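Local atomic coordinates of S-adenosyl-L-methionine-dependent 2-deoxy-scyllo-inosamine dehydrogenase (Bacillus circulans, PDB entry 4M7S), a protein that catalyses the radical S-adenosylmethionine-dependent two-electron oxidation of 2-deoxy-scyllo-inosamine to amino-dideoxy-scyllo-inosose in butirosin biosynthesis, using two [4Fe-4S] clusters. Residues 3-11 against 44-55; 166-174 against 237-245. All coordinates share one frame; numbering follows the deposited sequence.

Contact 1 of 2, residues 3-11 against 44-55; sequences KLFSMIEVE and LMEQLSSLDFAG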
ATOM      1  N   LYS A   3     -15.631  -3.100   8.988  1.00 48.65           N
ATOM      2  CA  LYS A   3     -14.429  -3.932   8.950  1.00 44.74           C
ATOM      3  C   LYS A   3     -13.151  -3.105   8.744  1.00 39.18           C
ATOM      4  O   LYS A   3     -13.076  -2.275   7.834  1.00 36.84           O
ATOM      5  CB  LYS A   3     -14.577  -4.988   7.852  1.00 50.17           C
ATOM      6  CG  LYS A   3     -13.299  -5.713   7.482  1.00 52.62           C
ATOM      7  CD  LYS A   3     -13.454  -6.446   6.154  1.00 56.23           C
ATOM      8  CE  LYS A   3     -12.098  -6.845   5.580  1.00 54.65           C
ATOM      9  NZ  LYS A   3     -11.225  -5.664   5.290  1.00 51.00           N
ATOM     10  N   LEU A   4     -12.148  -3.330   9.592  1.00 34.93           N
ATOM     11  CA  LEU A   4     -10.863  -2.649   9.446  1.00 33.43           C
ATOM     12  C   LEU A   4     -10.198  -3.082   8.143  1.00 34.30           C
ATOM     13  O   LEU A   4     -10.488  -4.162   7.623  1.00 35.32           O
ATOM     14  CB  LEU A   4      -9.946  -2.980  10.625  1.00 33.69           C
ATOM     15  CG  LEU A   4      -8.706  -2.102  10.837  1.00 37.52           C
ATOM     16  CD1 LEU A   4      -9.112  -0.717  11.339  1.00 37.39           C
ATOM     17  CD2 LEU A   4      -7.710  -2.755  11.797  1.00 36.53           C
ATOM     18  N   PHE A   5      -9.309  -2.244   7.616  1.00 33.90           N
ATOM     19  CA  PHE A   5      -8.530  -2.611   6.438  1.00 31.92           C
ATOM     20  C   PHE A   5      -7.750  -3.897   6.707  1.00 32.29           C
ATOM     21  O   PHE A   5      -7.365  -4.170   7.842  1.00 32.76           O
ATOM     22  CB  PHE A   5      -7.579  -1.478   6.037  1.00 30.90           C
ATOM     23  CG  PHE A   5      -6.863  -0.846   7.201  1.00 32.18           C
ATOM     24  CD1 PHE A   5      -5.678  -1.386   7.685  1.00 30.73           C
ATOM     25  CD2 PHE A   5      -7.375   0.294   7.805  1.00 30.84           C
ATOM     26  CE1 PHE A   5      -5.028  -0.808   8.765  1.00 29.38           C
ATOM     27  CE2 PHE A   5      -6.730   0.882   8.877  1.00 31.68           C
ATOM     28  CZ  PHE A   5      -5.554   0.328   9.361  1.00 30.58           C
ATOM     29  N   SER A   6      -7.536  -4.693   5.666  1.00 31.04           N
ATOM     30  CA  SER A   6      -6.819  -5.947   5.819  1.00 31.55           C
ATOM     31  C   SER A   6      -5.385  -5.790   5.318  1.00 30.97           C
ATOM     32  O   SER A   6      -4.518  -6.604   5.628  1.00 32.36           O
ATOM     33  CB  SER A   6      -7.537  -7.071   5.069  1.00 34.80           C
ATOM     34  OG  SER A   6      -7.470  -6.857   3.673  1.00 37.61           O
HETATM   35  N   MSE A   7      -5.147  -4.730   4.547  1.00 25.23           N
HETATM   36  CA  MSE A   7      -3.816  -4.411   4.027  1.00 24.07           C
HETATM   37  C   MSE A   7      -3.573  -2.920   4.200  1.00 25.57           C
HETATM   38  O   MSE A   7      -4.466  -2.098   3.947  1.00 24.29           O
HETATM   39  CB  MSE A   7      -3.685  -4.810   2.548  1.00 24.36           C
HETATM   40  CG  MSE A   7      -2.524  -4.110   1.795  1.00 56.22           C
HETATM   41 SE   MSE A   7      -0.689  -4.696   2.263  1.00 69.69          SE
HETATM   42  CE  MSE A   7      -0.613  -6.305   1.146  1.00 51.64           C
ATOM     43  N   ILE A   8      -2.384  -2.566   4.672  1.00 22.59           N
ATOM     44  CA  ILE A   8      -1.994  -1.166   4.702  1.00 24.74           C
ATOM     45  C   ILE A   8      -0.671  -0.999   3.966  1.00 23.64           C
ATOM     46  O   ILE A   8       0.281  -1.747   4.214  1.00 24.53           O
ATOM     47  CB  ILE A   8      -1.914  -0.600   6.138  1.00 25.76           C
ATOM     48  CG1 ILE A   8      -1.435   0.853   6.107  1.00 28.24           C
ATOM     49  CG2 ILE A   8      -0.993  -1.444   7.027  1.00 25.57           C
ATOM     50  CD1 ILE A   8      -1.732   1.602   7.381  1.00 29.92           C
ATOM     51  N   GLU A   9      -0.625  -0.029   3.050  1.00 22.24           N
ATOM     52  CA  GLU A   9       0.568   0.236   2.254  1.00 26.06           C
ATOM     53  C   GLU A   9       1.201   1.513   2.752  1.00 26.80           C
ATOM     54  O   GLU A   9       0.546   2.557   2.765  1.00 27.16           O
ATOM     55  CB  GLU A   9       0.209   0.431   0.778  1.00 28.12           C
ATOM     56  CG  GLU A   9       0.313  -0.799  -0.083  1.00 34.55           C
ATOM     57  CD  GLU A   9       0.008  -0.502  -1.537  1.00 37.20           C
ATOM     58  OE1 GLU A   9       0.464   0.549  -2.029  1.00 38.25           O
ATOM     59  OE2 GLU A   9      -0.698  -1.306  -2.177  1.00 40.96           O
ATOM     60  N   VAL A  10       2.468   1.436   3.154  1.00 22.19           N
ATOM     61  CA  VAL A  10       3.153   2.581   3.744  1.00 23.13           C
ATOM     62  C   VAL A  10       4.287   3.074   2.839  1.00 27.84           C
ATOM     63  O   VAL A  10       5.242   2.337   2.565  1.00 30.36           O
ATOM     64  CB  VAL A  10       3.702   2.230   5.124  1.00 25.53           C
ATOM     65  CG1 VAL A  10       4.235   3.471   5.825  1.00 26.62           C
ATOM     66  CG2 VAL A  10       2.603   1.591   5.980  1.00 25.17           C
ATOM     67  N   GLU A  11       4.185   4.316   2.379  1.00 22.30           N
ATOM     68  CA  GLU A  11       5.242   4.913   1.569  1.00 24.85           C
ATOM     69  C   GLU A  11       6.420   5.340   2.452  1.00 25.59           C
ATOM     70  O   GLU A  11       6.599   6.532   2.730  1.00 25.10           O
ATOM     71  CB  GLU A  11       4.695   6.118   0.796  1.00 26.59           C
ATOM     72  CG  GLU A  11       5.560   6.572  -0.372  1.00 28.31           C
ATOM     73  CD  GLU A  11       4.971   7.769  -1.104  1.00 34.94           C
ATOM     74  OE1 GLU A  11       4.243   8.575  -0.465  1.00 31.99           O
ATOM     75  OE2 GLU A  11       5.232   7.892  -2.322  1.00 40.64           O
ATOM     76  N   LEU A  44       2.570   5.804  13.386  1.00 21.38           N
ATOM     77  CA  LEU A  44       1.769   4.820  12.653  1.00 20.04           C
ATOM     78  C   LEU A  44       1.825   3.447  13.330  1.00 22.56           C
ATOM     79  O   LEU A  44       0.805   2.759  13.448  1.00 22.30           O
ATOM     80  CB  LEU A  44       2.234   4.688  11.201  1.00 14.89           C
ATOM     81  CG  LEU A  44       1.445   3.646  10.394  1.00 23.88           C
ATOM     82  CD1 LEU A  44      -0.054   4.004  10.312  1.00 21.00           C
ATOM     83  CD2 LEU A  44       2.021   3.477   9.001  1.00 20.62           C
HETATM   84  N   MSE A  45       3.021   3.044  13.757  1.00 21.76           N
HETATM   85  CA  MSE A  45       3.178   1.787  14.490  1.00 24.36           C
HETATM   86  C   MSE A  45       2.323   1.782  15.764  1.00 21.53           C
HETATM   87  O   MSE A  45       1.687   0.782  16.093  1.00 24.14           O
HETATM   88  CB  MSE A  45       4.658   1.535  14.842  1.00 23.11           C
HETATM   89  CG  MSE A  45       5.551   1.172  13.639  1.00 24.76           C
HETATM   90 SE   MSE A  45       4.916  -0.418  12.679  1.00 43.03          SE
HETATM   91  CE  MSE A  45       4.041   0.487  11.202  1.00 24.24           C
ATOM     92  N   GLU A  46       2.320   2.905  16.477  1.00 20.05           N
ATOM     93  CA  GLU A  46       1.573   3.024  17.722  1.00 24.38           C
ATOM     94  C   GLU A  46       0.082   2.919  17.474  1.00 24.73           C
ATOM     95  O   GLU A  46      -0.653   2.364  18.292  1.00 25.46           O
ATOM     96  CB  GLU A  46       1.880   4.362  18.396  1.00 27.10           C
ATOM     97  CG  GLU A  46       3.306   4.490  18.907  1.00 33.11           C
ATOM     98  CD  GLU A  46       3.616   5.899  19.365  1.00 42.07           C
ATOM     99  OE1 GLU A  46       2.888   6.832  18.944  1.00 43.72           O
ATOM    100  OE2 GLU A  46       4.579   6.074  20.143  1.00 47.41           O
ATOM    101  N   GLN A  47      -0.369   3.485  16.361  1.00 22.78           N
ATOM    102  CA  GLN A  47      -1.790   3.455  16.030  1.00 24.16           C
ATOM    103  C   GLN A  47      -2.193   2.055  15.608  1.00 23.61           C
ATOM    104  O   GLN A  47      -3.236   1.549  16.033  1.00 22.92           O
ATOM    105  CB  GLN A  47      -2.115   4.457  14.917  1.00 22.49           C
ATOM    106  CG  GLN A  47      -1.851   5.901  15.324  1.00 24.20           C
ATOM    107  CD  GLN A  47      -2.073   6.860  14.177  1.00 27.60           C
ATOM    108  OE1 GLN A  47      -2.668   6.496  13.152  1.00 23.93           O
ATOM    109  NE2 GLN A  47      -1.586   8.087  14.330  1.00 30.48           N
ATOM    110  N   LEU A  48      -1.357   1.430  14.784  1.00 18.96           N
ATOM    111  CA  LEU A  48      -1.635   0.078  14.314  1.00 22.00           C
ATOM    112  C   LEU A  48      -1.557  -0.882  15.488  1.00 23.39           C
ATOM    113  O   LEU A  48      -2.313  -1.858  15.575  1.00 21.13           O
ATOM    114  CB  LEU A  48      -0.678  -0.331  13.179  1.00 18.62           C
ATOM    115  CG  LEU A  48      -0.872   0.338  11.815  1.00 16.69           C
ATOM    116  CD1 LEU A  48       0.132  -0.222  10.781  1.00 16.20           C
ATOM    117  CD2 LEU A  48      -2.321   0.156  11.314  1.00 18.33           C
ATOM    118  N   SER A  49      -0.656  -0.589  16.421  1.00 24.61           N
ATOM    119  CA  SER A  49      -0.552  -1.409  17.626  1.00 24.71           C
ATOM    120  C   SER A  49      -1.798  -1.303  18.500  1.00 26.63           C
ATOM    121  O   SER A  49      -2.237  -2.293  19.083  1.00 27.60           O
ATOM    122  CB  SER A  49       0.689  -1.035  18.444  1.00 24.08           C
ATOM    123  OG  SER A  49       0.896  -1.991  19.452  1.00 31.03           O
ATOM    124  N   SER A  50      -2.354  -0.098  18.605  1.00 25.57           N
ATOM    125  CA  SER A  50      -3.553   0.135  19.412  1.00 25.87           C
ATOM    126  C   SER A  50      -4.775  -0.597  18.825  1.00 25.43           C
ATOM    127  O   SER A  50      -5.802  -0.757  19.488  1.00 26.18           O
ATOM    128  CB  SER A  50      -3.846   1.630  19.486  1.00 27.99           C
ATOM    129  OG  SER A  50      -4.285   2.119  18.226  1.00 26.29           O
ATOM    130  N   LEU A  51      -4.660  -1.036  17.579  1.00 23.73           N
ATOM    131  CA  LEU A  51      -5.728  -1.788  16.917  1.00 28.59           C
ATOM    132  C   LEU A  51      -5.452  -3.295  16.936  1.00 33.10           C
ATOM    133  O   LEU A  51      -6.241  -4.068  16.410  1.00 34.08           O
ATOM    134  CB  LEU A  51      -5.870  -1.331  15.461  1.00 25.70           C
ATOM    135  CG  LEU A  51      -6.303   0.111  15.187  1.00 23.91           C
ATOM    136  CD1 LEU A  51      -5.981   0.509  13.740  1.00 20.50           C
ATOM    137  CD2 LEU A  51      -7.799   0.295  15.481  1.00 22.39           C
ATOM    138  N   ASP A  52      -4.331  -3.707  17.530  1.00 32.92           N
ATOM    139  CA  ASP A  52      -3.875  -5.098  17.429  1.00 36.43           C
ATOM    140  C   ASP A  52      -3.890  -5.567  15.966  1.00 33.49           C
ATOM    141  O   ASP A  52      -4.323  -6.680  15.655  1.00 33.89           O
ATOM    142  CB  ASP A  52      -4.739  -6.019  18.299  1.00 45.70           C
ATOM    143  CG  ASP A  52      -4.085  -7.370  18.558  1.00 56.92           C
ATOM    144  OD1 ASP A  52      -2.894  -7.538  18.223  1.00 60.13           O
ATOM    145  OD2 ASP A  52      -4.767  -8.260  19.109  1.00 65.45           O
ATOM    146  N   PHE A  53      -3.426  -4.699  15.073  1.00 31.62           N
ATOM    147  CA  PHE A  53      -3.480  -4.960  13.636  1.00 29.34           C
ATOM    148  C   PHE A  53      -2.814  -6.280  13.230  1.00 29.44           C
ATOM    149  O   PHE A  53      -1.643  -6.520  13.541  1.00 30.30           O
ATOM    150  CB  PHE A  53      -2.857  -3.809  12.859  1.00 24.90           C
ATOM    151  CG  PHE A  53      -2.906  -4.001  11.375  1.00 24.32           C
ATOM    152  CD1 PHE A  53      -4.127  -4.016  10.705  1.00 26.31           C
ATOM    153  CD2 PHE A  53      -1.740  -4.180  10.652  1.00 23.00           C
ATOM    154  CE1 PHE A  53      -4.179  -4.203   9.332  1.00 27.59           C
ATOM    155  CE2 PHE A  53      -1.780  -4.370   9.285  1.00 24.00           C
ATOM    156  CZ  PHE A  53      -2.997  -4.377   8.623  1.00 25.87           C
ATOM    157  N   ALA A  54      -3.569  -7.126  12.536  1.00 28.71           N
ATOM    158  CA  ALA A  54      -3.109  -8.467  12.194  1.00 26.86           C
ATOM    159  C   ALA A  54      -3.286  -8.775  10.714  1.00 26.96           C
ATOM    160  O   ALA A  54      -3.349  -9.941  10.329  1.00 29.44           O
ATOM    161  CB  ALA A  54      -3.844  -9.512  13.047  1.00 29.65           C
ATOM    162  N   GLY A  55      -3.359  -7.738   9.883  1.00 25.69           N
ATOM    163  CA  GLY A  55      -3.475  -7.938   8.451  1.00 22.37           C
ATOM    164  C   GLY A  55      -2.113  -7.836   7.792  1.00 26.21           C
ATOM    165  O   GLY A  55      -1.082  -8.027   8.446  1.00 27.71           O
TER

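Contact 2 of 2, residues 166-174 against 237-245; sequences NMSCMVPSN and NVSVQTEEQ. With SF4 (iron/sulfur cluster), chain B.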
ATOM      1  N   ASN A 166     -20.159   1.651 -13.672  1.00 56.73           N
ATOM      2  CA  ASN A 166     -21.078   0.918 -12.809  1.00 52.66           C
ATOM      3  C   ASN A 166     -20.432  -0.279 -12.113  1.00 50.69           C
ATOM      4  O   ASN A 166     -21.108  -1.042 -11.427  1.00 53.43           O
ATOM      5  CB  ASN A 166     -22.297   0.454 -13.609  1.00 63.29           C
ATOM      6  CG  ASN A 166     -23.079   1.612 -14.191  1.00 70.39           C
ATOM      7  OD1 ASN A 166     -23.112   2.699 -13.617  1.00 70.74           O
ATOM      8  ND2 ASN A 166     -23.713   1.386 -15.339  1.00 76.52           N
HETATM    9  N   MSE A 167     -19.128  -0.447 -12.294  1.00 48.57           N
HETATM   10  CA  MSE A 167     -18.441  -1.565 -11.667  1.00 46.89           C
HETATM   11  C   MSE A 167     -18.209  -1.326 -10.187  1.00 43.35           C
HETATM   12  O   MSE A 167     -17.885  -0.215  -9.762  1.00 41.08           O
HETATM   13  CB  MSE A 167     -17.095  -1.832 -12.323  1.00 48.53           C
HETATM   14  CG  MSE A 167     -17.171  -2.247 -13.766  1.00 54.70           C
HETATM   15 SE   MSE A 167     -15.549  -3.182 -14.298  1.00100.36          SE
HETATM   16  CE  MSE A 167     -15.431  -2.531 -16.134  1.00 77.41           C
ATOM     17  N   SER A 168     -18.365  -2.383  -9.405  1.00 45.82           N
ATOM     18  CA  SER A 168     -18.041  -2.329  -7.991  1.00 43.14           C
ATOM     19  C   SER A 168     -16.528  -2.279  -7.815  1.00 40.71           C
ATOM     20  O   SER A 168     -15.763  -2.573  -8.739  1.00 37.98           O
ATOM     21  CB  SER A 168     -18.555  -3.576  -7.291  1.00 46.80           C
ATOM     22  OG  SER A 168     -17.758  -4.689  -7.655  1.00 49.44           O
ATOM     23  N   CYS A 169     -16.101  -1.900  -6.619  1.00 34.99           N
ATOM     24  CA  CYS A 169     -14.711  -2.056  -6.245  1.00 32.81           C
ATOM     25  C   CYS A 169     -14.564  -2.091  -4.738  1.00 31.18           C
ATOM     26  O   CYS A 169     -15.044  -1.201  -4.042  1.00 30.45           O
ATOM     27  CB  CYS A 169     -13.838  -0.944  -6.800  1.00 31.59           C
ATOM     28  SG  CYS A 169     -12.132  -1.185  -6.251  1.00 29.45           S
HETATM   29  N   MSE A 170     -13.874  -3.117  -4.254  1.00 31.09           N
HETATM   30  CA  MSE A 170     -13.750  -3.362  -2.829  1.00 31.09           C
HETATM   31  C   MSE A 170     -12.432  -2.859  -2.249  1.00 30.56           C
HETATM   32  O   MSE A 170     -12.210  -2.987  -1.051  1.00 31.88           O
HETATM   33  CB  MSE A 170     -13.903  -4.855  -2.535  1.00 31.68           C
HETATM   34  CG  MSE A 170     -15.085  -5.517  -3.222  1.00 55.16           C
HETATM   35 SE   MSE A 170     -16.756  -4.598  -2.854  1.00100.44          SE
HETATM   36  CE  MSE A 170     -16.616  -4.577  -0.908  1.00 49.81           C
ATOM     37  N   VAL A 171     -11.556  -2.300  -3.082  1.00 27.40           N
ATOM     38  CA  VAL A 171     -10.262  -1.794  -2.580  1.00 21.46           C
ATOM     39  C   VAL A 171     -10.415  -0.836  -1.386  1.00 26.03           C
ATOM     40  O   VAL A 171      -9.745  -1.020  -0.362  1.00 26.14           O
ATOM     41  CB  VAL A 171      -9.385  -1.160  -3.690  1.00 28.77           C
ATOM     42  CG1 VAL A 171      -8.045  -0.653  -3.113  1.00 19.29           C
ATOM     43  CG2 VAL A 171      -9.136  -2.169  -4.820  1.00 28.07           C
ATOM     44  N   PRO A 172     -11.308   0.173  -1.487  1.00 26.18           N
ATOM     45  CA  PRO A 172     -11.441   1.061  -0.319  1.00 25.49           C
ATOM     46  C   PRO A 172     -12.033   0.372   0.918  1.00 26.69           C
ATOM     47  O   PRO A 172     -12.032   0.986   1.983  1.00 29.63           O
ATOM     48  CB  PRO A 172     -12.412   2.149  -0.801  1.00 26.77           C
ATOM     49  CG  PRO A 172     -12.384   2.070  -2.300  1.00 30.68           C
ATOM     50  CD  PRO A 172     -12.140   0.627  -2.619  1.00 26.02           C
ATOM     51  N   SER A 173     -12.532  -0.855   0.779  1.00 25.52           N
ATOM     52  CA  SER A 173     -13.022  -1.614   1.929  1.00 27.95           C
ATOM     53  C   SER A 173     -11.923  -2.448   2.604  1.00 28.89           C
ATOM     54  O   SER A 173     -12.120  -2.964   3.716  1.00 29.64           O
ATOM     55  CB  SER A 173     -14.164  -2.539   1.511  1.00 29.06           C
ATOM     56  OG  SER A 173     -15.209  -1.807   0.908  1.00 31.53           O
ATOM     57  N   ASN A 174     -10.791  -2.602   1.921  1.00 25.95           N
ATOM     58  CA  ASN A 174      -9.732  -3.511   2.376  1.00 29.10           C
ATOM     59  C   ASN A 174      -8.357  -2.877   2.551  1.00 26.04           C
ATOM     60  O   ASN A 174      -7.484  -3.435   3.217  1.00 26.52           O
ATOM     61  CB  ASN A 174      -9.588  -4.679   1.393  1.00 33.05           C
ATOM     62  CG  ASN A 174     -10.769  -5.611   1.426  1.00 37.45           C
ATOM     63  OD1 ASN A 174     -11.126  -6.129   2.481  1.00 42.80           O
ATOM     64  ND2 ASN A 174     -11.399  -5.816   0.274  1.00 37.77           N
ATOM     65  N   ASN A 237      -9.556  -0.748 -13.401  1.00 44.57           N
ATOM     66  CA  ASN A 237      -9.420  -1.942 -12.584  1.00 44.86           C
ATOM     67  C   ASN A 237     -10.652  -2.812 -12.746  1.00 45.27           C
ATOM     68  O   ASN A 237     -11.757  -2.393 -12.408  1.00 41.92           O
ATOM     69  CB  ASN A 237      -9.252  -1.598 -11.109  1.00 43.44           C
ATOM     70  CG  ASN A 237      -9.329  -2.827 -10.219  1.00 46.64           C
ATOM     71  OD1 ASN A 237      -8.864  -3.904 -10.595  1.00 47.85           O
ATOM     72  ND2 ASN A 237      -9.934  -2.677  -9.041  1.00 48.20           N
ATOM     73  N   VAL A 238     -10.458  -4.025 -13.254  1.00 48.96           N
ATOM     74  CA  VAL A 238     -11.559  -4.967 -13.410  1.00 52.20           C
ATOM     75  C   VAL A 238     -11.311  -6.277 -12.665  1.00 52.18           C
ATOM     76  O   VAL A 238     -12.222  -7.092 -12.518  1.00 54.25           O
ATOM     77  CB  VAL A 238     -11.840  -5.282 -14.901  1.00 56.74           C
ATOM     78  CG1 VAL A 238     -12.155  -4.008 -15.664  1.00 57.01           C
ATOM     79  CG2 VAL A 238     -10.654  -5.999 -15.532  1.00 58.81           C
ATOM     80  N   SER A 239     -10.082  -6.477 -12.196  1.00 50.22           N
ATOM     81  CA  SER A 239      -9.692  -7.766 -11.624  1.00 53.16           C
ATOM     82  C   SER A 239      -9.405  -7.689 -10.129  1.00 48.65           C
ATOM     83  O   SER A 239      -9.539  -8.684  -9.412  1.00 46.67           O
ATOM     84  CB  SER A 239      -8.456  -8.320 -12.345  1.00 59.37           C
ATOM     85  OG  SER A 239      -7.288  -7.609 -11.969  1.00 60.11           O
ATOM     86  N   VAL A 240      -9.008  -6.508  -9.665  1.00 45.06           N
ATOM     87  CA  VAL A 240      -8.584  -6.334  -8.279  1.00 42.98           C
ATOM     88  C   VAL A 240      -9.740  -5.937  -7.355  1.00 40.13           C
ATOM     89  O   VAL A 240     -10.189  -4.792  -7.372  1.00 37.85           O
ATOM     90  CB  VAL A 240      -7.457  -5.286  -8.176  1.00 40.08           C
ATOM     91  CG1 VAL A 240      -6.935  -5.187  -6.746  1.00 38.89           C
ATOM     92  CG2 VAL A 240      -6.336  -5.633  -9.143  1.00 38.65           C
ATOM     93  N   GLN A 241     -10.200  -6.898  -6.554  1.00 40.78           N
ATOM     94  CA  GLN A 241     -11.275  -6.689  -5.576  1.00 43.35           C
ATOM     95  C   GLN A 241     -12.555  -6.109  -6.177  1.00 38.25           C
ATOM     96  O   GLN A 241     -13.107  -5.123  -5.686  1.00 34.81           O
ATOM     97  CB  GLN A 241     -10.787  -5.850  -4.388  1.00 47.76           C
ATOM     98  CG  GLN A 241      -9.715  -6.547  -3.560  1.00 54.28           C
ATOM     99  CD  GLN A 241      -9.304  -5.754  -2.335  1.00 58.08           C
ATOM    100  OE1 GLN A 241     -10.105  -5.019  -1.759  1.00 59.13           O
ATOM    101  NE2 GLN A 241      -8.048  -5.900  -1.931  1.00 59.64           N
ATOM    102  N   THR A 242     -13.022  -6.744  -7.246  1.00 38.55           N
ATOM    103  CA  THR A 242     -14.272  -6.369  -7.885  1.00 38.67           C
ATOM    104  C   THR A 242     -15.170  -7.609  -7.934  1.00 43.34           C
ATOM    105  O   THR A 242     -14.659  -8.735  -7.938  1.00 45.83           O
ATOM    106  CB  THR A 242     -14.018  -5.836  -9.304  1.00 37.99           C
ATOM    107  OG1 THR A 242     -13.617  -6.915 -10.160  1.00 42.70           O
ATOM    108  CG2 THR A 242     -12.930  -4.754  -9.297  1.00 33.64           C
ATOM    109  N   GLU A 243     -16.490  -7.416  -7.947  1.00 44.14           N
ATOM    110  CA  GLU A 243     -17.420  -8.536  -8.133  1.00 51.06           C
ATOM    111  C   GLU A 243     -17.128  -9.194  -9.469  1.00 51.70           C
ATOM    112  O   GLU A 243     -17.245 -10.408  -9.633  1.00 55.68           O
ATOM    113  CB  GLU A 243     -18.867  -8.044  -8.161  1.00 55.14           C
ATOM    114  CG  GLU A 243     -19.346  -7.360  -6.905  1.00 55.73           C
ATOM    115  CD  GLU A 243     -20.771  -6.852  -7.038  1.00 55.75           C
ATOM    116  OE1 GLU A 243     -21.052  -6.074  -7.974  1.00 55.08           O
ATOM    117  OE2 GLU A 243     -21.609  -7.237  -6.207  1.00 58.52           O
ATOM    118  N   GLU A 244     -16.739  -8.356 -10.420  1.00 49.21           N
ATOM    119  CA  GLU A 244     -16.498  -8.739 -11.799  1.00 51.30           C
ATOM    120  C   GLU A 244     -15.334  -9.724 -11.951  1.00 53.40           C
ATOM    121  O   GLU A 244     -15.165 -10.337 -13.007  1.00 55.04           O
ATOM    122  CB  GLU A 244     -16.226  -7.473 -12.622  1.00 50.51           C
ATOM    123  CG  GLU A 244     -17.388  -6.460 -12.665  1.00 52.75           C
ATOM    124  CD  GLU A 244     -17.583  -5.673 -11.368  1.00 53.22           C
ATOM    125  OE1 GLU A 244     -18.477  -4.803 -11.323  1.00 52.61           O
ATOM    126  OE2 GLU A 244     -16.846  -5.919 -10.393  1.00 53.58           O
ATOM    127  N   GLN A 245     -14.548  -9.885 -10.887  1.00 51.02           N
ATOM    128  CA  GLN A 245     -13.288 -10.636 -10.943  1.00 54.33           C
ATOM    129  C   GLN A 245     -13.410 -12.160 -11.114  1.00 63.55           C
ATOM    130  O   GLN A 245     -12.437 -12.815 -11.497  1.00 66.61           O
ATOM    131  CB  GLN A 245     -12.440 -10.335  -9.705  1.00 48.89           C
ATOM    132  CG  GLN A 245     -12.769 -11.239  -8.531  1.00 50.49           C
ATOM    133  CD  GLN A 245     -12.238 -10.712  -7.218  1.00 50.62           C
ATOM    134  OE1 GLN A 245     -11.353  -9.851  -7.185  1.00 50.23           O
ATOM    135  NE2 GLN A 245     -12.780 -11.224  -6.121  1.00 51.73           N
TER
HETATM  136 FE1  SF4 B 501      -9.957   1.999  -9.293  1.00 27.79          FE
HETATM  137 FE2  SF4 B 501     -11.364   3.475  -7.543  1.00 28.24          FE
HETATM  138 FE3  SF4 B 501      -9.002   2.422  -6.852  1.00 28.25          FE
HETATM  139 FE4  SF4 B 501     -11.151   0.879  -7.135  1.00 27.09          FE
HETATM  140  S1  SF4 B 501     -10.877   2.496  -5.516  1.00 27.57           S
HETATM  141  S2  SF4 B 501      -9.055   0.389  -7.935  1.00 28.48           S
HETATM  142  S3  SF4 B 501     -12.213   1.854  -8.918  1.00 29.62           S
HETATM  143  S4  SF4 B 501      -9.303   4.047  -8.450  1.00 29.89           S

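Contact 1 of 2, residues 3-11 against 44-55
Strand 7-10 and helix 44-50 run antiparallel (174°) with their axes 12.4 Å apart, and the chains close up at Ser-6 and Gly-55, whose CA atoms are 4.7 Å apart. This is the first beta-alpha unit of the radical SAM fold, a partial TIM barrel; the helix leads back to strand 56-58, next to 7-10 in the sheet. At the C-terminal end of the strand, Val-10 and Leu-44 meet tip to tip, CG2 to CD2 3.6 Å. Two residues earlier, Ile-8 points CD1 at Leu-44 and its CG2 branch at Phe-53, where CG2 lies 3.8 Å from CE2. Phe-5 CG sits between the backbone N and carbonyl carbon (chi1 44°), a turn that brings the ring edge to Leu-48 CD2, near the ring plane. Trp-209 packs edge-to-face with Phe-5 from outside the contact. A Schellman motif ends the helix at Asp-52 and turns Phe-53 inward; its ring meets that of Phe-5 obliquely, centroids 5.4 Å apart and planes at 47°. Leu-4 sets CD1 against Leu-51 and CD2 against Phe-53 CD1, with Leu-51 CD1 near both methyls. Phe-53 CE1 touches Phe-5 O at 3.5 Å, and Gly-55 CA gives a C-H...O contact to Ser-6 O at 3.3 Å.

Contact 2 of 2, residues 166-174 against 237-245
Two irregular loops lie side by side, closest at Cys-169 and Thr-242 (CA to CA 4.6 Å), and are joined by one backbone bond, Met-170 N to Gln-241 O at 2.6 Å. Upstream of it, Ser-168 is held by the backbone of Glu-243 and the carboxylate of Glu-244. Its OG, tucked between the backbone N and carbonyl carbon, accepts from Glu-243 N at 3.0 Å in an almost straight bond (174°). Its own N-H goes to Glu-244 OE1 at 3.1 Å, meeting the carboxylate on its syn side, 21° out of plane. The bent chain of selenomethionine Met-167 lies obliquely across Glu-244 and carries CE to within 3.6 Å of Val-238 CG1. At the other end, Gln-241 extends past Met-170 to Asn-174, the two amides being steeply turned; the modelled bond from Asn-174 ND2 to Gln-241 OE1 is improbably short, and its geometry is doubtful.

The cluster lies to one side of the paired loops, against Cys-169, Pro-172 and Asn-237. Cys-169 SG, anti to its backbone N (chi1 178°), binds iron FE4 at 2.5 Å and also accepts from Val-171 N at 3.4 Å, a capping bond that probably helps to orient the thiolate and may offset part of its charge. The Asn-237 amide is fixed at both ends by Val-240: OD1 takes Val-240 N, in an Asx motif, and ND2 gives to Val-240 O, each bond lying in the acceptor's carbonyl plane. That rotation sets ND2 3.4 Å from cluster sulfur S2. Arg-226 ties the two loops from outside, with NH1 bonded to both Ser-168 O and Asn-237 O. With Pro-172 against sulfur S1 and Cys-187, Cys-232 and Cys-235 also lining the pocket, the loops form part of the auxiliary [4Fe-4S] site of a SPASM-related domain.

Contact 1 closes before contact 2 opens along the chain, and their centres lie 21 Å apart. The first packs strand 7-10 against helix 38-50 in the radical SAM core; the second belongs to the iron-sulfur domain that follows. They nevertheless touch: Asn-174, at the end of the 166-174 segment, probably accepts from Ser-6 N on its backbone O (2.8 Å) and from Lys-3 NZ on OD1 (2.8 Å). Strand 175-178 then continues from it beside strand 7-10, parallel to it, so one mixed sheet runs from the core into the domain that carries the auxiliary cluster. Residues 3-10 thus help join the two cluster-bearing parts of the enzyme.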